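Local coordinates for sister chromatid cohesion protein (Chaetomium thermophilum, PDB 5T8V) that probably helps load the cohesin ring onto chromatin, this chain being the C-terminal, HEAT-repeat part of the loader Scc2, at residues P912-V917 against D924-L929; A920-V925 against F973-L978. One frame throughout, in Å; residues are numbered along the deposited sequence.

Contact 1: residues P912-V917 against D924-L929; sequences PVVAKV and DVMACL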
loop_
_atom_site.group_PDB
_atom_site.type_symbol
_atom_site.label_atom_id
_atom_site.label_comp_id
_atom_site.label_asym_id
_atom_site.label_seq_id
_atom_site.Cartn_x
_atom_site.Cartn_y
_atom_site.Cartn_z
ATOM N N PRO A 912 -63.378 6.648 -11.867
ATOM C CA PRO A 912 -63.430 6.691 -13.341
ATOM C C PRO A 912 -62.088 6.455 -14.014
ATOM O O PRO A 912 -62.059 5.958 -15.147
ATOM C CB PRO A 912 -63.973 8.099 -13.633
ATOM C CG PRO A 912 -63.778 8.870 -12.385
ATOM C CD PRO A 912 -63.896 7.893 -11.273
ATOM N N VAL A 913 -60.972 6.785 -13.357
ATOM C CA VAL A 913 -59.660 6.568 -13.958
ATOM C C VAL A 913 -59.341 5.094 -14.137
ATOM O O VAL A 913 -58.391 4.756 -14.851
ATOM C CB VAL A 913 -58.539 7.229 -13.125
ATOM C CG1 VAL A 913 -58.896 8.678 -12.789
ATOM C CG2 VAL A 913 -58.254 6.437 -11.852
ATOM N N VAL A 914 -60.109 4.206 -13.502
ATOM C CA VAL A 914 -59.906 2.774 -13.657
ATOM C C VAL A 914 -59.992 2.346 -15.115
ATOM O O VAL A 914 -59.414 1.321 -15.493
ATOM C CB VAL A 914 -60.939 2.013 -12.797
ATOM C CG1 VAL A 914 -61.009 0.539 -13.185
ATOM C CG2 VAL A 914 -60.598 2.156 -11.323
ATOM N N ALA A 915 -60.695 3.107 -15.948
ATOM C CA ALA A 915 -60.985 2.696 -17.315
ATOM C C ALA A 915 -59.920 3.124 -18.318
ATOM O O ALA A 915 -60.101 2.892 -19.518
ATOM C CB ALA A 915 -62.343 3.257 -17.750
ATOM N N LYS A 916 -58.820 3.731 -17.870
ATOM C CA LYS A 916 -57.812 4.240 -18.795
ATOM C C LYS A 916 -56.400 3.912 -18.330
ATOM O O LYS A 916 -55.585 3.395 -19.100
ATOM C CB LYS A 916 -57.954 5.756 -18.954
ATOM C CG LYS A 916 -59.341 6.221 -19.362
ATOM C CD LYS A 916 -59.374 7.724 -19.595
ATOM C CE LYS A 916 -60.756 8.189 -20.027
ATOM N NZ LYS A 916 -60.787 9.644 -20.348
ATOM N N VAL A 917 -56.109 4.227 -17.071
ATOM C CA VAL A 917 -54.760 4.163 -16.512
ATOM C C VAL A 917 -54.107 2.814 -16.802
ATOM O O VAL A 917 -54.799 1.787 -16.829
ATOM C CB VAL A 917 -54.802 4.435 -15.000
ATOM C CG1 VAL A 917 -55.512 3.301 -14.263
ATOM C CG2 VAL A 917 -53.423 4.632 -14.461
ATOM N N ASP A 924 -52.149 -0.082 -7.715
ATOM C CA ASP A 924 -52.132 0.736 -6.508
ATOM C C ASP A 924 -53.432 1.516 -6.345
ATOM O O ASP A 924 -53.906 1.709 -5.219
ATOM C CB ASP A 924 -50.935 1.683 -6.538
ATOM C CG ASP A 924 -49.609 0.944 -6.578
ATOM O OD1 ASP A 924 -49.179 0.440 -5.521
ATOM O OD2 ASP A 924 -48.999 0.869 -7.665
ATOM N N VAL A 925 -54.032 1.969 -7.450
ATOM C CA VAL A 925 -55.272 2.735 -7.330
ATOM C C VAL A 925 -56.425 1.825 -6.929
ATOM O O VAL A 925 -57.325 2.236 -6.188
ATOM C CB VAL A 925 -55.586 3.494 -8.632
ATOM C CG1 VAL A 925 -55.852 2.538 -9.746
ATOM C CG2 VAL A 925 -56.775 4.401 -8.433
ATOM N N MET A 926 -56.438 0.586 -7.426
ATOM C CA MET A 926 -57.476 -0.354 -7.013
ATOM C C MET A 926 -57.338 -0.683 -5.533
ATOM O O MET A 926 -58.329 -0.694 -4.790
ATOM C CB MET A 926 -57.406 -1.625 -7.862
ATOM C CG MET A 926 -58.508 -2.638 -7.562
ATOM S SD MET A 926 -60.169 -2.029 -7.943
ATOM C CE MET A 926 -60.143 -2.066 -9.737
ATOM N N ALA A 927 -56.109 -0.951 -5.084
ATOM C CA ALA A 927 -55.868 -1.130 -3.656
ATOM C C ALA A 927 -56.399 0.059 -2.866
ATOM O O ALA A 927 -57.106 -0.106 -1.864
ATOM C CB ALA A 927 -54.373 -1.322 -3.400
ATOM N N CYS A 928 -56.077 1.273 -3.319
ATOM C CA CYS A 928 -56.551 2.468 -2.631
ATOM C C CYS A 928 -58.074 2.508 -2.583
ATOM O O CYS A 928 -58.661 2.867 -1.554
ATOM C CB CYS A 928 -55.997 3.715 -3.321
ATOM S SG CYS A 928 -56.192 5.238 -2.376
ATOM N N LEU A 929 -58.734 2.140 -3.683
ATOM C CA LEU A 929 -60.193 2.083 -3.693
ATOM C C LEU A 929 -60.709 1.140 -2.613
ATOM O O LEU A 929 -61.585 1.503 -1.821
ATOM C CB LEU A 929 -60.695 1.642 -5.068
ATOM C CG LEU A 929 -60.614 2.654 -6.214
ATOM C CD1 LEU A 929 -60.987 1.986 -7.531
ATOM C CD2 LEU A 929 -61.516 3.853 -5.949
#
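Val914 and Leu929 meet where a short 3-10 turn, residues 912-915, folds back on the helix that follows it. This is a connection between two helices of a HEAT-repeat solenoid: the loop between helices 900-910 and 919-935 packs on the second of them. The closest point is Val914 CG2 to Leu929 CD1, 3.8 Å, with the two side chains crossing at a slant. Val914 uses both its branches. With CG1 anti to the backbone N (chi1 166°), CG2 lies opposite the carbonyl carbon and takes the leucine, while CG1 is left for Met926, whose CE comes within 4.4 Å of it. The unbranched methionine suits this place because its thioether can curl: bends at chi2 and chi3 bring CE round to the loop although the CB does not start out in that direction. Beside these lies the one valine-valine contact, Val913 CG2 to Val925 CG2 at 4.2 Å. The five touching side chains are buried; valine suits the turn, where its two methyls sit close to the backbone and can meet different partners. Leu910 of helix 900-910 also covers Val925 and Leu929, and Ile979 of helix 969-986 touches Val914.

The other side of the turn is quite different. Pro912, Ala915 and Lys916 are exposed and make no contact with residues 924-929; the lysine chain is extended and its ammonium stands well away, as suits a charged group at the surface. Val917, by contrast, is buried and faces the helix, though more loosely. The turn itself is closed by backbone bonds: Val913 O accepts from both Lys916 N and Val917 N, each at 3.2 Å.

Contact 2: residues A920-V925 against F973-L978; sequences ALLDDV and FDRYSL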
loop_
_atom_site.group_PDB
_atom_site.type_symbol
_atom_site.label_atom_id
_atom_site.label_comp_id
_atom_site.label_asym_id
_atom_site.label_seq_id
_atom_site.Cartn_x
_atom_site.Cartn_y
_atom_site.Cartn_z
ATOM N N ALA A 920 -49.919 -1.213 -14.081
ATOM C CA ALA A 920 -49.095 -1.051 -12.887
ATOM C C ALA A 920 -49.688 -0.022 -11.934
ATOM O O ALA A 920 -49.628 -0.190 -10.710
ATOM C CB ALA A 920 -47.673 -0.657 -13.283
ATOM N N LEU A 921 -50.265 1.052 -12.473
ATOM C CA LEU A 921 -50.915 2.042 -11.622
ATOM C C LEU A 921 -52.317 1.593 -11.230
ATOM O O LEU A 921 -52.768 1.857 -10.108
ATOM C CB LEU A 921 -50.962 3.395 -12.333
ATOM C CG LEU A 921 -51.619 4.565 -11.594
ATOM C CD1 LEU A 921 -51.168 4.630 -10.148
ATOM C CD2 LEU A 921 -51.280 5.881 -12.286
ATOM N N LEU A 922 -53.017 0.902 -12.137
ATOM C CA LEU A 922 -54.322 0.353 -11.792
ATOM C C LEU A 922 -54.241 -0.496 -10.530
ATOM O O LEU A 922 -55.216 -0.588 -9.774
ATOM C CB LEU A 922 -54.888 -0.481 -12.940
ATOM C CG LEU A 922 -56.245 -1.127 -12.625
ATOM C CD1 LEU A 922 -57.275 -0.107 -12.149
ATOM C CD2 LEU A 922 -56.764 -1.863 -13.839
ATOM N N ASP A 923 -53.090 -1.126 -10.291
ATOM C CA ASP A 923 -52.916 -1.940 -9.093
ATOM C C ASP A 923 -53.017 -1.088 -7.833
ATOM O O ASP A 923 -53.877 -1.317 -6.972
ATOM C CB ASP A 923 -51.568 -2.665 -9.167
ATOM C CG ASP A 923 -51.469 -3.825 -8.201
ATOM O OD1 ASP A 923 -51.662 -3.609 -6.988
ATOM O OD2 ASP A 923 -51.200 -4.957 -8.657
ATOM N N ASP A 924 -52.149 -0.082 -7.715
ATOM C CA ASP A 924 -52.132 0.736 -6.508
ATOM C C ASP A 924 -53.432 1.516 -6.345
ATOM O O ASP A 924 -53.906 1.709 -5.219
ATOM C CB ASP A 924 -50.935 1.683 -6.538
ATOM C CG ASP A 924 -49.609 0.944 -6.578
ATOM O OD1 ASP A 924 -49.179 0.440 -5.521
ATOM O OD2 ASP A 924 -48.999 0.869 -7.665
ATOM N N VAL A 925 -54.032 1.969 -7.450
ATOM C CA VAL A 925 -55.272 2.735 -7.330
ATOM C C VAL A 925 -56.425 1.825 -6.929
ATOM O O VAL A 925 -57.325 2.236 -6.188
ATOM C CB VAL A 925 -55.586 3.494 -8.632
ATOM C CG1 VAL A 925 -55.852 2.538 -9.746
ATOM C CG2 VAL A 925 -56.775 4.401 -8.433
ATOM N N PHE A 973 -62.301 -5.602 -24.214
ATOM C CA PHE A 973 -62.250 -6.789 -23.367
ATOM C C PHE A 973 -60.993 -6.802 -22.510
ATOM O O PHE A 973 -61.036 -7.207 -21.343
ATOM C CB PHE A 973 -62.305 -8.059 -24.207
ATOM C CG PHE A 973 -61.860 -9.274 -23.454
ATOM C CD1 PHE A 973 -62.695 -9.864 -22.523
ATOM C CD2 PHE A 973 -60.598 -9.806 -23.649
ATOM C CE1 PHE A 973 -62.288 -10.967 -21.810
ATOM C CE2 PHE A 973 -60.183 -10.917 -22.939
ATOM C CZ PHE A 973 -61.031 -11.500 -22.020
ATOM N N ASP A 974 -59.856 -6.400 -23.079
ATOM C CA ASP A 974 -58.637 -6.314 -22.285
ATOM C C ASP A 974 -58.871 -5.474 -21.039
ATOM O O ASP A 974 -58.467 -5.855 -19.933
ATOM C CB ASP A 974 -57.500 -5.726 -23.121
ATOM C CG ASP A 974 -56.188 -5.661 -22.360
ATOM O OD1 ASP A 974 -56.021 -4.730 -21.544
ATOM O OD2 ASP A 974 -55.326 -6.537 -22.579
ATOM N N ARG A 975 -59.545 -4.332 -21.194
ATOM C CA ARG A 975 -59.774 -3.470 -20.043
ATOM C C ARG A 975 -60.781 -4.083 -19.076
ATOM O O ARG A 975 -60.593 -4.020 -17.857
ATOM C CB ARG A 975 -60.243 -2.088 -20.501
ATOM C CG ARG A 975 -60.054 -1.008 -19.451
ATOM C CD ARG A 975 -58.575 -0.723 -19.214
ATOM N NE ARG A 975 -58.349 0.115 -18.046
ATOM C CZ ARG A 975 -57.146 0.405 -17.565
ATOM N NH1 ARG A 975 -56.056 -0.074 -18.152
ATOM N NH2 ARG A 975 -57.029 1.174 -16.493
ATOM N N TYR A 976 -61.859 -4.673 -19.594
ATOM C CA TYR A 976 -62.830 -5.330 -18.725
ATOM C C TYR A 976 -62.155 -6.392 -17.864
ATOM O O TYR A 976 -62.228 -6.356 -16.629
ATOM C CB TYR A 976 -63.949 -5.953 -19.564
ATOM C CG TYR A 976 -64.870 -4.959 -20.243
ATOM C CD1 TYR A 976 -65.240 -3.776 -19.616
ATOM C CD2 TYR A 976 -65.377 -5.212 -21.513
ATOM C CE1 TYR A 976 -66.084 -2.873 -20.234
ATOM C CE2 TYR A 976 -66.221 -4.313 -22.138
ATOM C CZ TYR A 976 -66.571 -3.146 -21.494
ATOM O OH TYR A 976 -67.411 -2.249 -22.112
ATOM N N SER A 977 -61.487 -7.350 -18.510
ATOM C CA SER A 977 -60.813 -8.417 -17.781
ATOM C C SER A 977 -59.754 -7.870 -16.838
ATOM O O SER A 977 -59.532 -8.438 -15.763
ATOM C CB SER A 977 -60.177 -9.398 -18.763
ATOM O OG SER A 977 -59.044 -8.821 -19.387
ATOM N N LEU A 978 -59.078 -6.787 -17.221
ATOM C CA LEU A 978 -58.086 -6.197 -16.329
ATOM C C LEU A 978 -58.747 -5.666 -15.062
ATOM O O LEU A 978 -58.279 -5.923 -13.946
ATOM C CB LEU A 978 -57.326 -5.086 -17.054
ATOM C CG LEU A 978 -56.220 -4.418 -16.233
ATOM C CD1 LEU A 978 -55.116 -5.407 -15.900
ATOM C CD2 LEU A 978 -55.653 -3.209 -16.960
#
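Leu922 and Leu978 reach toward each other tip to tip, joining helix 919-935 to helix 969-986 in the alpha-helical HEAT-repeat array. Their CA atoms are 8.8 Å apart, the nearest such pair of the two segments, so the side chains must span the gap between the helices. Both leucines do this in the same way. Leu922 has CG anti to its backbone nitrogen (chi1 178°), which carries the branched end outward from its helix, and Leu978 does likewise (chi1 -178°). The methyl CD2 of Leu922 does all the touching: it lies 3.5 Å from Leu978 CG and 3.6 Å from Leu978 CD2, against the branch point and one methyl of its partner. Leucine suits both positions, being long enough to cross the gap and bulky only at the end. Leu922 is buried; Leu978 is partly exposed, so the pair sits at the border of the interior. Met982, one turn further along helix 969-986, also packs on Leu922.

Arg975 comes in from the same helix as Leu978. Its CB does not start out toward helix 919-935; the bend at chi2 (68°) then brings the guanidinium to Leu922. The same methyl CD2 stands over one face of that flat group, offset toward its rim, with NH2 4.0 Å away. Arg975 NH2 probably bonds to the carbonyl oxygens of Val914 and Val917 in the loop before helix 919-935, though the modelled approach is doubtfully close.

No hydrogen bond crosses between these segments. Cohesion here comes from apolar packing; the arginine meets Leu922 with a face of its guanidinium, while its NH2 probably serves loop carbonyls, so the packing need not cost it a polar partner.

How the contacts relate
Along the chain the order is 912-917, 920-925, 924-929 and then, 48 residues after 920-925, 973-978. Both contacts use helix 919-935: contact 1 packs the preceding loop on it, contact 2 packs helix 969-986 on it, and Asp924 and Val925 belong to both. Their centres are about 7 Å apart, each nearly 60 Å from the centre of the elongated chain. Arg975 probably links them, its NH2 lying by the carbonyls of Val914 and Val917, at modelled distances too short to trust. The loop, the helix after it and helix 969-986, distant in sequence, thus pack together within the Scc2 solenoid.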